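Local coordinates for protein N-terminal acetyltransferase B complex subunit MDM20 (Candida albicans, PDB 5K04) that probably serves as the non-catalytic, auxiliary subunit of the NatB complex, which acetylates the N termini of proteins, at residues V107-E110 and T111-S115; I132-Y135 and L136-G140. All blocks are in the same frame, centred on the assembly; numbering follows the deposited sequence.

Interaction 1 of 2, residues V107-E110 and T111-S115; sequences VSTE and TLCLS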
ATOM      1  N   VAL A 107      19.904 -10.856  35.634  1.00 64.89           N
ATOM      2  CA  VAL A 107      19.109 -12.068  35.440  1.00 67.54           C
ATOM      3  C   VAL A 107      17.816 -11.800  34.680  1.00 66.82           C
ATOM      4  O   VAL A 107      17.255 -12.722  34.078  1.00 59.44           O
ATOM      5  CB  VAL A 107      18.766 -12.741  36.780  1.00 66.67           C
ATOM      6  CG1 VAL A 107      19.992 -13.422  37.348  1.00 68.82           C
ATOM      7  CG2 VAL A 107      18.203 -11.709  37.753  1.00 66.18           C
ATOM      8  N   SER A 108      17.309 -10.568  34.723  1.00 71.96           N
ATOM      9  CA  SER A 108      16.103 -10.183  34.005  1.00 68.18           C
ATOM     10  C   SER A 108      16.408  -9.604  32.627  1.00 55.58           C
ATOM     11  O   SER A 108      15.526  -9.000  32.007  1.00 55.72           O
ATOM     12  CB  SER A 108      15.301  -9.188  34.846  1.00 68.94           C
ATOM     13  OG  SER A 108      16.152  -8.176  35.345  1.00 67.63           O
ATOM     14  N   THR A 109      17.636  -9.804  32.140  1.00 53.38           N
ATOM     15  CA  THR A 109      18.094  -9.208  30.889  1.00 51.13           C
ATOM     16  C   THR A 109      17.192  -9.569  29.715  1.00 49.70           C
ATOM     17  O   THR A 109      16.755  -8.688  28.964  1.00 43.23           O
ATOM     18  CB  THR A 109      19.529  -9.651  30.605  1.00 45.76           C
ATOM     19  OG1 THR A 109      20.395  -9.104  31.609  1.00 38.66           O
ATOM     20  CG2 THR A 109      19.960  -9.164  29.225  1.00 42.50           C
ATOM     21  N   GLU A 110      16.909 -10.863  29.536  1.00 54.19           N
ATOM     22  CA  GLU A 110      16.074 -11.285  28.417  1.00 56.68           C
ATOM     23  C   GLU A 110      14.690 -10.643  28.500  1.00 53.19           C
ATOM     24  O   GLU A 110      14.248  -9.966  27.564  1.00 40.99           O
ATOM     25  CB  GLU A 110      15.974 -12.817  28.367  1.00 46.93           C
ATOM     26  CG  GLU A 110      15.336 -13.336  27.064  1.00 49.82           C
ATOM     27  CD  GLU A 110      15.244 -14.853  26.958  1.00 44.23           C
ATOM     28  OE1 GLU A 110      15.093 -15.532  27.992  1.00 45.32           O
ATOM     29  OE2 GLU A 110      15.301 -15.360  25.816  1.00 43.81           O
ATOM     30  N   THR A 111      14.021 -10.806  29.644  1.00 53.59           N
ATOM     31  CA  THR A 111      12.668 -10.279  29.834  1.00 54.27           C
ATOM     32  C   THR A 111      12.615  -8.762  29.660  1.00 50.69           C
ATOM     33  O   THR A 111      11.696  -8.236  29.019  1.00 36.36           O
ATOM     34  CB  THR A 111      12.161 -10.681  31.222  1.00 61.16           C
ATOM     35  OG1 THR A 111      12.275 -12.103  31.372  1.00 59.99           O
ATOM     36  CG2 THR A 111      10.710 -10.298  31.398  1.00 73.09           C
ATOM     37  N   LEU A 112      13.587  -8.039  30.234  1.00 49.92           N
ATOM     38  CA  LEU A 112      13.621  -6.592  30.060  1.00 53.61           C
ATOM     39  C   LEU A 112      13.849  -6.224  28.597  1.00 48.93           C
ATOM     40  O   LEU A 112      13.150  -5.367  28.047  1.00 35.85           O
ATOM     41  CB  LEU A 112      14.708  -5.975  30.936  1.00 48.86           C
ATOM     42  CG  LEU A 112      14.520  -5.931  32.450  1.00 54.12           C
ATOM     43  CD1 LEU A 112      15.809  -5.457  33.096  1.00 55.64           C
ATOM     44  CD2 LEU A 112      13.355  -5.027  32.835  1.00 51.97           C
ATOM     45  N   CYS A 113      14.816  -6.886  27.955  1.00 47.25           N
ATOM     46  CA  CYS A 113      15.159  -6.569  26.574  1.00 48.11           C
ATOM     47  C   CYS A 113      13.985  -6.825  25.633  1.00 43.17           C
ATOM     48  O   CYS A 113      13.732  -6.027  24.726  1.00 34.20           O
ATOM     49  CB  CYS A 113      16.400  -7.364  26.154  1.00 45.84           C
ATOM     50  SG  CYS A 113      17.956  -6.747  26.810  1.00 30.70           S
ATOM     51  N   LEU A 114      13.208  -7.894  25.877  1.00 52.59           N
ATOM     52  CA  LEU A 114      12.082  -8.209  24.993  1.00 50.28           C
ATOM     53  C   LEU A 114      10.946  -7.205  25.146  1.00 47.52           C
ATOM     54  O   LEU A 114      10.286  -6.861  24.160  1.00 39.60           O
ATOM     55  CB  LEU A 114      11.573  -9.634  25.249  1.00 50.26           C
ATOM     56  CG  LEU A 114      12.572 -10.743  24.871  1.00 53.99           C
ATOM     57  CD1 LEU A 114      12.012 -12.140  25.115  1.00 49.30           C
ATOM     58  CD2 LEU A 114      13.079 -10.606  23.431  1.00 45.78           C
ATOM     59  N   SER A 115      10.689  -6.738  26.376  1.00 47.92           N
ATOM     60  CA  SER A 115       9.729  -5.650  26.589  1.00 43.98           C
ATOM     61  C   SER A 115      10.202  -4.370  25.900  1.00 43.48           C
ATOM     62  O   SER A 115       9.450  -3.727  25.162  1.00 35.62           O
ATOM     63  CB  SER A 115       9.534  -5.432  28.097  1.00 41.20           C
ATOM     64  OG  SER A 115       8.905  -4.202  28.394  1.00 44.09           O
TER
HETATM   65  O   HOH W   1      15.212 -12.743  31.741  1.00 37.28           O
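Ser108 and Leu112, one helical turn apart, meet because of how each first torsion is set: the serine hydroxyl is folded between its own backbone N and carbonyl carbon (chi1 47°), while Leu112 sends CG back beside its N (chi1 -71°). Leu112 CD1 thereby comes alongside the hydroxyl, 3.5 Å from Ser108 OG. Ser108 stands at the N-cap position, yet its hydroxyl makes no capping bond and bonds instead to the carbonyl of Tyr105, in the turn before. The first turn is closed by the main chain, with Leu112 N 2.8 Å from Ser108 O. The next residues repeat the pattern, Cys113 N lying 2.8 Å from Thr109 O and Leu114 N 2.9 Å from Glu110 O. Cys113 SG also leans back over the preceding turn, 3.1 Å from Thr109 O and 4.0 Å from Thr109 CG2. On the flank toward helix 143-157 the aliphatic part of Glu110 runs beside Leu114 and points the same way, CG 4.0 Å from Leu114 CD1. At the very start of the helix a water is inserted between Thr111 N and Val107 O, in place of a direct bond: it accepts from the first and donates to the second, at 3.1 Å from each of these two atoms. In the helical array, Leu112 packs on Ala101 and Ile102 of helix 91-104, Cys113 reaches Ile102 as well as Ile132, Tyr135 and Leu136 of helix 126-138, and on helix 143-157 Glu110 touches His145 and Leu114 touches Trp148.

Interaction 2 of 2, residues I132-Y135 and L136-G140; sequences IFMY and LNKNG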
ATOM      1  N   ILE A 132      19.515  -2.912  21.972  1.00 48.87           N
ATOM      2  CA  ILE A 132      18.797  -3.957  22.701  1.00 50.83           C
ATOM      3  C   ILE A 132      19.457  -5.300  22.465  1.00 50.02           C
ATOM      4  O   ILE A 132      19.735  -6.059  23.401  1.00 30.94           O
ATOM      5  CB  ILE A 132      17.323  -4.002  22.277  1.00 42.98           C
ATOM      6  CG1 ILE A 132      16.618  -2.728  22.721  1.00 43.61           C
ATOM      7  CG2 ILE A 132      16.654  -5.260  22.845  1.00 43.56           C
ATOM      8  CD1 ILE A 132      15.246  -2.556  22.092  1.00 49.12           C
ATOM      9  N   PHE A 133      19.721  -5.605  21.197  1.00 48.81           N
ATOM     10  CA  PHE A 133      20.318  -6.873  20.836  1.00 41.91           C
ATOM     11  C   PHE A 133      21.727  -7.018  21.401  1.00 40.52           C
ATOM     12  O   PHE A 133      22.157  -8.133  21.713  1.00 32.83           O
ATOM     13  CB  PHE A 133      20.293  -7.001  19.314  1.00 41.33           C
ATOM     14  CG  PHE A 133      18.898  -7.057  18.744  1.00 43.48           C
ATOM     15  CD1 PHE A 133      17.821  -7.407  19.543  1.00 45.78           C
ATOM     16  CD2 PHE A 133      18.659  -6.771  17.418  1.00 49.97           C
ATOM     17  CE1 PHE A 133      16.522  -7.464  19.023  1.00 39.75           C
ATOM     18  CE2 PHE A 133      17.368  -6.829  16.892  1.00 45.73           C
ATOM     19  CZ  PHE A 133      16.302  -7.167  17.701  1.00 44.60           C
ATOM     20  N   MET A 134      22.446  -5.907  21.567  1.00 49.33           N
ATOM     21  CA  MET A 134      23.769  -5.972  22.178  1.00 47.84           C
ATOM     22  C   MET A 134      23.683  -6.475  23.619  1.00 41.22           C
ATOM     23  O   MET A 134      24.402  -7.403  24.008  1.00 37.55           O
ATOM     24  CB  MET A 134      24.450  -4.597  22.109  1.00 49.02           C
ATOM     25  CG  MET A 134      25.914  -4.567  22.625  1.00 45.38           C
ATOM     26  SD  MET A 134      26.062  -4.405  24.391  1.00 33.16           S
ATOM     27  CE  MET A 134      25.453  -2.744  24.504  1.00 53.31           C
ATOM     28  N   TYR A 135      22.816  -5.860  24.431  1.00 53.11           N
ATOM     29  CA  TYR A 135      22.621  -6.333  25.803  1.00 54.33           C
ATOM     30  C   TYR A 135      22.119  -7.771  25.822  1.00 51.47           C
ATOM     31  O   TYR A 135      22.571  -8.592  26.626  1.00 50.39           O
ATOM     32  CB  TYR A 135      21.633  -5.430  26.541  1.00 46.02           C
ATOM     33  CG  TYR A 135      22.208  -4.111  27.001  1.00 46.65           C
ATOM     34  CD1 TYR A 135      23.066  -4.055  28.087  1.00 52.87           C
ATOM     35  CD2 TYR A 135      21.871  -2.916  26.368  1.00 51.73           C
ATOM     36  CE1 TYR A 135      23.592  -2.849  28.536  1.00 52.03           C
ATOM     37  CE2 TYR A 135      22.393  -1.697  26.812  1.00 54.54           C
ATOM     38  CZ  TYR A 135      23.258  -1.677  27.898  1.00 52.32           C
ATOM     39  OH  TYR A 135      23.796  -0.498  28.357  1.00 48.45           O
ATOM     40  N   LEU A 136      21.190  -8.092  24.931  1.00 51.13           N
ATOM     41  CA  LEU A 136      20.566  -9.404  24.933  1.00 56.26           C
ATOM     42  C   LEU A 136      21.549 -10.491  24.514  1.00 54.68           C
ATOM     43  O   LEU A 136      21.409 -11.654  24.913  1.00 49.11           O
ATOM     44  CB  LEU A 136      19.353  -9.369  24.006  1.00 49.51           C
ATOM     45  CG  LEU A 136      18.454 -10.596  24.022  1.00 53.38           C
ATOM     46  CD1 LEU A 136      17.901 -10.824  25.422  1.00 56.74           C
ATOM     47  CD2 LEU A 136      17.339 -10.424  23.008  1.00 45.42           C
ATOM     48  N   ASN A 137      22.541 -10.135  23.717  1.00 51.86           N
ATOM     49  CA  ASN A 137      23.528 -11.093  23.262  1.00 53.71           C
ATOM     50  C   ASN A 137      24.694 -11.228  24.229  1.00 53.64           C
ATOM     51  O   ASN A 137      25.409 -12.239  24.193  1.00 35.73           O
ATOM     52  CB  ASN A 137      24.037 -10.676  21.886  1.00 48.19           C
ATOM     53  CG  ASN A 137      25.033 -11.646  21.324  1.00 49.12           C
ATOM     54  OD1 ASN A 137      24.692 -12.795  21.009  1.00 41.58           O
ATOM     55  ND2 ASN A 137      26.278 -11.190  21.175  1.00 54.63           N
ATOM     56  N   LYS A 138      24.907 -10.228  25.082  1.00 55.96           N
ATOM     57  CA  LYS A 138      25.969 -10.325  26.070  1.00 58.09           C
ATOM     58  C   LYS A 138      25.558 -11.286  27.177  1.00 68.24           C
ATOM     59  O   LYS A 138      26.234 -12.288  27.435  1.00 70.95           O
ATOM     60  CB  LYS A 138      26.281  -8.927  26.607  1.00 64.66           C
ATOM     61  CG  LYS A 138      27.493  -8.831  27.507  1.00 76.93           C
ATOM     62  CD  LYS A 138      28.162  -7.466  27.391  1.00 87.19           C
ATOM     63  CE  LYS A 138      28.551  -7.154  25.950  1.00 90.57           C
ATOM     64  NZ  LYS A 138      29.379  -8.239  25.324  1.00 93.40           N
ATOM     65  N   ASN A 139      24.420 -11.012  27.808  1.00 85.37           N
ATOM     66  CA  ASN A 139      23.757 -11.938  28.729  1.00 88.46           C
ATOM     67  C   ASN A 139      22.799 -12.857  27.971  1.00 83.61           C
ATOM     68  O   ASN A 139      21.621 -12.985  28.295  1.00 72.71           O
ATOM     69  CB  ASN A 139      23.033 -11.159  29.826  1.00 88.70           C
ATOM     70  CG  ASN A 139      23.976 -10.290  30.672  1.00 83.25           C
ATOM     71  OD1 ASN A 139      25.169 -10.583  30.804  1.00 78.10           O
ATOM     72  ND2 ASN A 139      23.430  -9.220  31.254  1.00 77.36           N
ATOM     73  N   GLY A 140      23.326 -13.501  26.932  1.00 98.49           N
ATOM     74  CA  GLY A 140      22.555 -14.385  26.082  1.00 98.81           C
ATOM     75  C   GLY A 140      23.361 -15.575  25.605  1.00 98.85           C
ATOM     76  O   GLY A 140      24.424 -15.430  24.990  1.00 87.64           O
TER
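The C-terminal end of helix 126-138 shows how an alpha-helix ends in a turn, and the side chains of Met134 and Lys138 meet along its last stretch. They run side by side, one turn apart and pointing the same way, with Met134 SD 4.0 Å from Lys138 CE. Both leave the backbone with CG opposite N (chi1 -175° for Met134), and both chains bend further out. In Met134 the bends at chi2 and chi3 carry CE over the centre of the neighbouring Tyr135 ring, 3.9 Å above the plane, so the methyl group covers one face of the phenol. The phenol hydroxyl is itself bonded to Glu99 of helix 91-104. Elsewhere round the helix, Phe133 meets the rings of Phe117 and Trp148, Leu136 packs on His145 and Trp148, and Asn137 OD1 is hydrogen-bonded to Thr146 OG1 of helix 143-157.

The backbone records the end of the helix. Leu136 N bonds to Ile132 O at 2.9 Å, as in a regular turn. One residue on, Asn137 N still reaches Phe133 O at 2.9 Å, but the N-H...O angle falls to 136° and a weak second bond runs to Met134 O. Lys138 N divides itself likewise between Met134 O, at 3.1 Å, and a weaker bond to Tyr135 O. Such mixing of i to i-4 with i to i-3 bonds is the tightening of a last helical turn. Asn139 N then takes Tyr135 O at 3.3 Å, and Asn139, the first residue to leave helical angles, is the centre of an inverse gamma turn whose weak bond joins Gly140 N to Lys138 O.

From the N terminus, interaction 1 comes first, at the start of helix 109-120, and interaction 2 follows at the end of helix 126-138, the next helix in the chain. Each closes only a helical turn; they lie in series, neither nesting nor crossing. Because the two helices form an antiparallel pair, start lies beside end, and the centres of the two interactions are about 9 Å apart. Thr109 OG1, also bonded to Pro106 O, probably shares a hydrogen bond with Asn139 ND2 at 3.1 Å, and Glu110 CA packs 3.5 Å from Leu136 CD1. Together they tie one end of this helical hairpin, in an all-helical chain of a TPR-related family, between helices 91-104 and 143-157.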